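Local structure of DUF6844 domain-containing protein (Francisella tularensis subsp. tularensis, 4QVR) at residues N72-V84 with L303-D315. The protein is of unknown function, a hypothetical protein that carries a DUF6844 domain and is probably exported by way of a signal sequence. Residues are numbered along the deposited sequence; the frame is centred on the assembly and turned at random.
Sequences NLNNAISTDSKPV and LYKDKSGEDMMGD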
ATOM      1  N   ASN A  72      17.477   7.198   0.362  1.00 83.02           N
ATOM      2  CA  ASN A  72      16.610   6.386   1.224  1.00 78.48           C
ATOM      3  C   ASN A  72      15.746   5.475   0.370  1.00 73.81           C
ATOM      4  O   ASN A  72      15.703   4.259   0.584  1.00 71.75           O
ATOM      5  CB  ASN A  72      15.690   7.255   2.088  1.00 76.88           C
ATOM      6  CG  ASN A  72      16.451   8.200   2.998  1.00 83.31           C
ATOM      7  OD1 ASN A  72      16.003   9.323   3.263  1.00 81.52           O
ATOM      8  ND2 ASN A  72      17.609   7.761   3.471  1.00 86.85           N
ATOM      9  N   LEU A  73      15.052   6.069  -0.599  1.00 71.37           N
ATOM     10  CA  LEU A  73      14.185   5.299  -1.482  1.00 68.63           C
ATOM     11  C   LEU A  73      14.993   4.383  -2.401  1.00 68.04           C
ATOM     12  O   LEU A  73      14.595   3.237  -2.609  1.00 73.60           O
ATOM     13  CB  LEU A  73      13.227   6.209  -2.262  1.00 67.88           C
ATOM     14  CG  LEU A  73      12.305   7.041  -1.362  1.00 66.42           C
ATOM     15  CD1 LEU A  73      11.295   7.813  -2.181  1.00 65.58           C
ATOM     16  CD2 LEU A  73      11.584   6.165  -0.350  1.00 67.83           C
ATOM     17  N   ASN A  74      16.127   4.856  -2.933  1.00 68.61           N
ATOM     18  CA  ASN A  74      16.951   3.998  -3.799  1.00 66.19           C
ATOM     19  C   ASN A  74      17.627   2.866  -3.021  1.00 63.00           C
ATOM     20  O   ASN A  74      17.703   1.733  -3.500  1.00 60.43           O
ATOM     21  CB  ASN A  74      17.987   4.797  -4.619  1.00 71.34           C
ATOM     22  CG  ASN A  74      17.382   5.490  -5.850  1.00 75.00           C
ATOM     23  OD1 ASN A  74      16.166   5.491  -6.064  1.00 72.79           O
ATOM     24  ND2 ASN A  74      18.245   6.063  -6.677  1.00 77.85           N
ATOM     25  N   ASN A  75      18.120   3.151  -1.826  1.00 65.16           N
ATOM     26  CA  ASN A  75      18.759   2.088  -1.036  1.00 71.15           C
ATOM     27  C   ASN A  75      17.769   1.018  -0.584  1.00 69.23           C
ATOM     28  O   ASN A  75      18.148  -0.150  -0.450  1.00 74.96           O
ATOM     29  CB  ASN A  75      19.531   2.645   0.163  1.00 74.89           C
ATOM     30  CG  ASN A  75      20.743   3.465  -0.256  1.00 82.38           C
ATOM     31  OD1 ASN A  75      21.131   3.467  -1.431  1.00 80.15           O
ATOM     32  ND2 ASN A  75      21.349   4.165   0.702  1.00 85.20           N
ATOM     33  N   ALA A  76      16.519   1.419  -0.348  1.00 61.92           N
ATOM     34  CA  ALA A  76      15.471   0.495   0.065  1.00 62.68           C
ATOM     35  C   ALA A  76      15.197  -0.501  -1.076  1.00 63.31           C
ATOM     36  O   ALA A  76      15.054  -1.707  -0.846  1.00 59.53           O
ATOM     37  CB  ALA A  76      14.211   1.252   0.452  1.00 61.18           C
ATOM     38  N   ILE A  77      15.152   0.013  -2.305  1.00 63.07           N
ATOM     39  CA  ILE A  77      14.986  -0.823  -3.484  1.00 63.50           C
ATOM     40  C   ILE A  77      16.131  -1.852  -3.593  1.00 65.21           C
ATOM     41  O   ILE A  77      15.890  -3.028  -3.871  1.00 64.85           O
ATOM     42  CB  ILE A  77      14.950   0.036  -4.772  1.00 62.83           C
ATOM     43  CG1 ILE A  77      13.656   0.857  -4.825  1.00 62.12           C
ATOM     44  CG2 ILE A  77      15.046  -0.851  -6.003  1.00 63.28           C
ATOM     45  CD1 ILE A  77      13.606   1.851  -5.961  1.00 61.23           C
ATOM     46  N   SER A  78      17.362  -1.407  -3.335  1.00 68.12           N
ATOM     47  CA  SER A  78      18.561  -2.267  -3.451  1.00 75.27           C
ATOM     48  C   SER A  78      18.796  -3.346  -2.381  1.00 72.02           C
ATOM     49  O   SER A  78      19.601  -4.255  -2.608  1.00 77.13           O
ATOM     50  CB  SER A  78      19.806  -1.392  -3.513  1.00 78.10           C
ATOM     51  OG  SER A  78      19.701  -0.519  -4.613  1.00 87.41           O
ATOM     52  N   THR A  79      18.145  -3.249  -1.224  1.00 67.14           N
ATOM     53  CA  THR A  79      18.332  -4.258  -0.159  1.00 69.87           C
ATOM     54  C   THR A  79      17.777  -5.622  -0.587  1.00 65.62           C
ATOM     55  O   THR A  79      16.797  -5.680  -1.319  1.00 52.14           O
ATOM     56  CB  THR A  79      17.619  -3.869   1.163  1.00 69.84           C
ATOM     57  OG1 THR A  79      16.227  -3.618   0.904  1.00 69.72           O
ATOM     58  CG2 THR A  79      18.247  -2.636   1.790  1.00 71.92           C
ATOM     59  N   ASP A  80      18.424  -6.703  -0.143  1.00 67.32           N
ATOM     60  CA  ASP A  80      17.965  -8.059  -0.456  1.00 68.43           C
ATOM     61  C   ASP A  80      16.623  -8.287   0.200  1.00 62.68           C
ATOM     62  O   ASP A  80      16.361  -7.707   1.254  1.00 58.23           O
ATOM     63  CB  ASP A  80      18.964  -9.115   0.039  1.00 73.34           C
ATOM     64  CG  ASP A  80      20.201  -9.228  -0.855  1.00 79.96           C
ATOM     65  OD1 ASP A  80      20.169  -8.696  -1.989  1.00 78.87           O
ATOM     66  OD2 ASP A  80      21.198  -9.873  -0.431  1.00 86.00           O
ATOM     67  N   SER A  81      15.780  -9.113  -0.432  1.00 59.67           N
ATOM     68  CA  SER A  81      14.459  -9.456   0.102  1.00 60.18           C
ATOM     69  C   SER A  81      14.213 -10.978   0.056  1.00 61.83           C
ATOM     70  O   SER A  81      13.289 -11.481  -0.623  1.00 55.09           O
ATOM     71  CB  SER A  81      13.345  -8.704  -0.639  1.00 63.09           C
ATOM     72  OG  SER A  81      13.501  -7.291  -0.524  1.00 68.79           O
ATOM     73  N   LYS A  82      15.045 -11.705   0.796  1.00 60.24           N
ATOM     74  CA  LYS A  82      14.940 -13.164   0.888  1.00 62.21           C
ATOM     75  C   LYS A  82      13.734 -13.560   1.769  1.00 59.67           C
ATOM     76  O   LYS A  82      13.328 -12.798   2.635  1.00 60.43           O
ATOM     77  CB  LYS A  82      16.229 -13.744   1.507  1.00 63.15           C
ATOM     78  CG  LYS A  82      17.501 -13.521   0.689  1.00 68.57           C
ATOM     79  CD  LYS A  82      18.736 -13.979   1.461  1.00 72.28           C
ATOM     80  CE  LYS A  82      20.028 -13.719   0.702  1.00 77.15           C
ATOM     81  NZ  LYS A  82      20.114 -14.523  -0.551  1.00 82.24           N
ATOM     82  N   PRO A  83      13.151 -14.740   1.540  1.00 61.71           N
ATOM     83  CA  PRO A  83      12.083 -15.154   2.434  1.00 61.78           C
ATOM     84  C   PRO A  83      12.612 -15.193   3.860  1.00 62.37           C
ATOM     85  O   PRO A  83      13.695 -15.728   4.101  1.00 63.60           O
ATOM     86  CB  PRO A  83      11.762 -16.573   1.958  1.00 62.63           C
ATOM     87  CG  PRO A  83      12.128 -16.562   0.515  1.00 65.67           C
ATOM     88  CD  PRO A  83      13.364 -15.717   0.452  1.00 66.44           C
ATOM     89  N   VAL A  84      11.866 -14.642   4.800  1.00 61.60           N
ATOM     90  CA  VAL A  84      12.325 -14.633   6.176  1.00 66.15           C
ATOM     91  C   VAL A  84      12.571 -16.060   6.626  1.00 68.42           C
ATOM     92  O   VAL A  84      11.658 -16.879   6.611  1.00 67.80           O
ATOM     93  CB  VAL A  84      11.295 -13.993   7.122  1.00 66.97           C
ATOM     94  CG1 VAL A  84      11.787 -14.077   8.562  1.00 64.52           C
ATOM     95  CG2 VAL A  84      10.997 -12.549   6.714  1.00 64.95           C
ATOM     96  N   LEU A 303      20.141  -1.139 -10.129  1.00 88.98           N
ATOM     97  CA  LEU A 303      19.792  -1.394  -8.711  1.00 87.34           C
ATOM     98  C   LEU A 303      19.505  -2.885  -8.462  1.00 88.96           C
ATOM     99  O   LEU A 303      19.385  -3.303  -7.308  1.00 93.08           O
ATOM    100  CB  LEU A 303      18.558  -0.597  -8.264  1.00 83.44           C
ATOM    101  CG  LEU A 303      18.542   0.934  -8.294  1.00 86.28           C
ATOM    102  CD1 LEU A 303      17.163   1.421  -7.866  1.00 83.44           C
ATOM    103  CD2 LEU A 303      19.627   1.559  -7.418  1.00 84.33           C
ATOM    104  N   TYR A 304      19.329  -3.657  -9.544  1.00 85.98           N
ATOM    105  CA  TYR A 304      19.102  -5.103  -9.479  1.00 83.47           C
ATOM    106  C   TYR A 304      20.337  -5.733 -10.048  1.00 91.01           C
ATOM    107  O   TYR A 304      20.288  -6.484 -11.017  1.00 90.37           O
ATOM    108  CB  TYR A 304      17.860  -5.503 -10.260  1.00 76.48           C
ATOM    109  CG  TYR A 304      16.651  -4.912  -9.622  1.00 73.94           C
ATOM    110  CD1 TYR A 304      16.212  -5.383  -8.395  1.00 72.58           C
ATOM    111  CD2 TYR A 304      15.974  -3.857 -10.203  1.00 71.24           C
ATOM    112  CE1 TYR A 304      15.112  -4.832  -7.759  1.00 70.19           C
ATOM    113  CE2 TYR A 304      14.876  -3.295  -9.581  1.00 71.52           C
ATOM    114  CZ  TYR A 304      14.444  -3.789  -8.354  1.00 70.40           C
ATOM    115  OH  TYR A 304      13.348  -3.243  -7.723  1.00 70.81           O
ATOM    116  N   LYS A 305      21.448  -5.398  -9.397  1.00100.03           N
ATOM    117  CA  LYS A 305      22.796  -5.804  -9.784  1.00108.75           C
ATOM    118  C   LYS A 305      23.018  -7.309  -9.988  1.00105.33           C
ATOM    119  O   LYS A 305      22.879  -7.812 -11.115  1.00 95.05           O
ATOM    120  CB  LYS A 305      23.790  -5.244  -8.734  1.00113.94           C
ATOM    121  CG  LYS A 305      25.182  -4.868  -9.233  1.00115.64           C
ATOM    122  CD  LYS A 305      26.017  -6.035  -9.703  1.00118.66           C
ATOM    123  CE  LYS A 305      27.393  -5.551 -10.147  1.00121.39           C
ATOM    124  NZ  LYS A 305      28.271  -6.659 -10.608  1.00123.97           N
ATOM    125  N   ASP A 306      23.362  -8.037  -8.932  1.00106.46           N
ATOM    126  CA  ASP A 306      23.332  -9.489  -8.983  1.00110.55           C
ATOM    127  C   ASP A 306      22.318  -9.958  -7.952  1.00104.92           C
ATOM    128  O   ASP A 306      22.572 -10.891  -7.184  1.00113.32           O
ATOM    129  CB  ASP A 306      24.721 -10.118  -8.791  1.00114.23           C
ATOM    130  CG  ASP A 306      25.614  -9.935 -10.013  1.00118.97           C
ATOM    131  OD1 ASP A 306      25.862  -8.786 -10.420  1.00118.40           O
ATOM    132  OD2 ASP A 306      26.082 -10.949 -10.566  1.00122.40           O
ATOM    133  N   LYS A 307      21.158  -9.297  -7.957  1.00 96.02           N
ATOM    134  CA  LYS A 307      20.074  -9.627  -7.047  1.00 86.80           C
ATOM    135  C   LYS A 307      19.439 -10.901  -7.632  1.00 79.61           C
ATOM    136  O   LYS A 307      18.773 -10.867  -8.664  1.00 83.67           O
ATOM    137  CB  LYS A 307      19.100  -8.440  -6.927  1.00 84.44           C
ATOM    138  CG  LYS A 307      18.365  -8.313  -5.581  1.00 83.54           C
ATOM    139  CD  LYS A 307      17.806  -6.895  -5.392  1.00 80.37           C
ATOM    140  CE  LYS A 307      17.139  -6.623  -4.037  1.00 83.36           C
ATOM    141  NZ  LYS A 307      15.781  -7.235  -3.769  1.00 77.46           N
ATOM    142  N   SER A 308      19.727 -12.031  -6.993  1.00 64.77           N
ATOM    143  CA  SER A 308      19.219 -13.322  -7.410  1.00 62.24           C
ATOM    144  C   SER A 308      17.708 -13.462  -7.168  1.00 58.58           C
ATOM    145  O   SER A 308      17.096 -12.643  -6.485  1.00 58.30           O
ATOM    146  CB  SER A 308      19.910 -14.420  -6.610  1.00 61.59           C
ATOM    147  OG  SER A 308      19.441 -14.385  -5.275  1.00 57.75           O
ATOM    148  N   GLY A 309      17.133 -14.541  -7.694  1.00 56.67           N
ATOM    149  CA  GLY A 309      15.705 -14.822  -7.560  1.00 55.04           C
ATOM    150  C   GLY A 309      15.254 -14.884  -6.117  1.00 53.04           C
ATOM    151  O   GLY A 309      14.222 -14.324  -5.750  1.00 51.05           O
ATOM    152  N   GLU A 310      16.037 -15.574  -5.307  1.00 51.62           N
ATOM    153  CA  GLU A 310      15.761 -15.695  -3.901  1.00 54.13           C
ATOM    154  C   GLU A 310      15.731 -14.304  -3.264  1.00 52.18           C
ATOM    155  O   GLU A 310      14.890 -14.033  -2.439  1.00 53.85           O
ATOM    156  CB  GLU A 310      16.834 -16.545  -3.224  1.00 56.09           C
ATOM    157  CG  GLU A 310      16.540 -16.827  -1.760  1.00 60.76           C
ATOM    158  CD  GLU A 310      17.668 -17.556  -1.039  1.00 65.31           C
ATOM    159  OE1 GLU A 310      18.813 -17.561  -1.539  1.00 70.38           O
ATOM    160  OE2 GLU A 310      17.416 -18.099   0.059  1.00 69.08           O
ATOM    161  N   ASP A 311      16.642 -13.423  -3.671  1.00 51.94           N
ATOM    162  CA  ASP A 311      16.685 -12.076  -3.126  1.00 52.99           C
ATOM    163  C   ASP A 311      15.454 -11.257  -3.483  1.00 51.99           C
ATOM    164  O   ASP A 311      15.213 -10.236  -2.858  1.00 51.83           O
ATOM    165  CB  ASP A 311      17.947 -11.326  -3.602  1.00 56.99           C
ATOM    166  CG  ASP A 311      19.253 -11.970  -3.107  1.00 62.37           C
ATOM    167  OD1 ASP A 311      19.264 -12.484  -1.970  1.00 58.46           O
ATOM    168  OD2 ASP A 311      20.269 -11.945  -3.861  1.00 68.79           O
HETATM  169  N   MSE A 312      14.676 -11.692  -4.474  1.00 50.52           N
HETATM  170  CA  MSE A 312      13.510 -10.931  -4.910  1.00 48.62           C
HETATM  171  C   MSE A 312      12.206 -11.466  -4.421  1.00 45.98           C
HETATM  172  O   MSE A 312      11.160 -10.850  -4.644  1.00 42.96           O
HETATM  173  CB  MSE A 312      13.365 -11.045  -6.414  1.00 52.53           C
HETATM  174  CG  MSE A 312      14.636 -10.786  -7.199  1.00 59.83           C
HETATM  175 SE   MSE A 312      14.906  -8.873  -7.487  1.00 64.67          SE
HETATM  176  CE  MSE A 312      13.106  -8.244  -7.967  1.00 62.42           C
HETATM  177  N   MSE A 313      12.235 -12.623  -3.773  1.00 44.10           N
HETATM  178  CA  MSE A 313      11.009 -13.287  -3.369  1.00 42.93           C
HETATM  179  C   MSE A 313      10.110 -12.512  -2.446  1.00 41.63           C
HETATM  180  O   MSE A 313       8.880 -12.722  -2.450  1.00 36.61           O
HETATM  181  CB  MSE A 313      11.347 -14.597  -2.679  1.00 46.95           C
HETATM  182  CG  MSE A 313      11.759 -15.660  -3.682  1.00 53.78           C
HETATM  183 SE   MSE A 313      10.190 -16.458  -4.610  1.00 60.88          SE
HETATM  184  CE  MSE A 313       9.724 -17.679  -3.129  1.00 63.38           C
ATOM    185  N   GLY A 314      10.701 -11.607  -1.669  1.00 39.78           N
ATOM    186  CA  GLY A 314       9.957 -10.849  -0.664  1.00 39.30           C
ATOM    187  C   GLY A 314       9.454  -9.521  -1.105  1.00 36.42           C
ATOM    188  O   GLY A 314       8.771  -8.852  -0.349  1.00 37.66           O
ATOM    189  N   ASP A 315       9.784  -9.157  -2.343  1.00 39.26           N
ATOM    190  CA  ASP A 315       9.391  -7.913  -2.950  1.00 35.77           C
ATOM    191  C   ASP A 315       7.988  -7.939  -3.585  1.00 39.19           C
ATOM    192  O   ASP A 315       7.740  -8.597  -4.609  1.00 37.49           O
ATOM    193  CB  ASP A 315      10.389  -7.534  -4.021  1.00 38.87           C
ATOM    194  CG  ASP A 315      11.778  -7.192  -3.453  1.00 43.47           C
ATOM    195  OD1 ASP A 315      11.867  -6.686  -2.301  1.00 39.59           O
ATOM    196  OD2 ASP A 315      12.784  -7.394  -4.197  1.00 49.14           O
TER
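The extended chain leaving helix 67-78 is anchored to the short, weakly bonded helical turn about 309-312 and the type I turn behind it, with Ser81 and Lys82 doing most of the gripping. Two backbone bonds hold Ser81: its N donates to Asp311 O (2.7 Å), in the carbonyl plane and on a lone pair, while Gly314 N returns a bond to Ser81 O. The hydroxyl, set beside its own backbone N (chi1 -60°), adds a third; OG lies 2.5 Å from Asp315 OD1, a bond modelled so short that its exact length is doubtful, and Lys255 also bonds to it. Asp311 O takes a second bond from Lys307 NZ, which comes from above the carbonyl plane and also makes a salt bridge to Asp315 OD2, its hydrogen bond there weak.

Lys82 runs alongside Asp311, and a bend at its last torsion brings NZ to the syn side of Asp311 OD1 (2.6 Å); a weak bond to Glu310 OE1 (3.4 Å) completes the salt-bridge network. The carboxylates of Asp80 and Asp311 stack with planes 6° apart, a like-charge approach that Lys82 probably eases. Farther back, Ile77 CG2 packs on Leu303 CD1 (3.6 Å) and beside the Tyr304 hydroxyl, which bonds to Tyr333. Ser308, at the N-cap, and Asp311 form a capping box, a classic N-terminal helix motif.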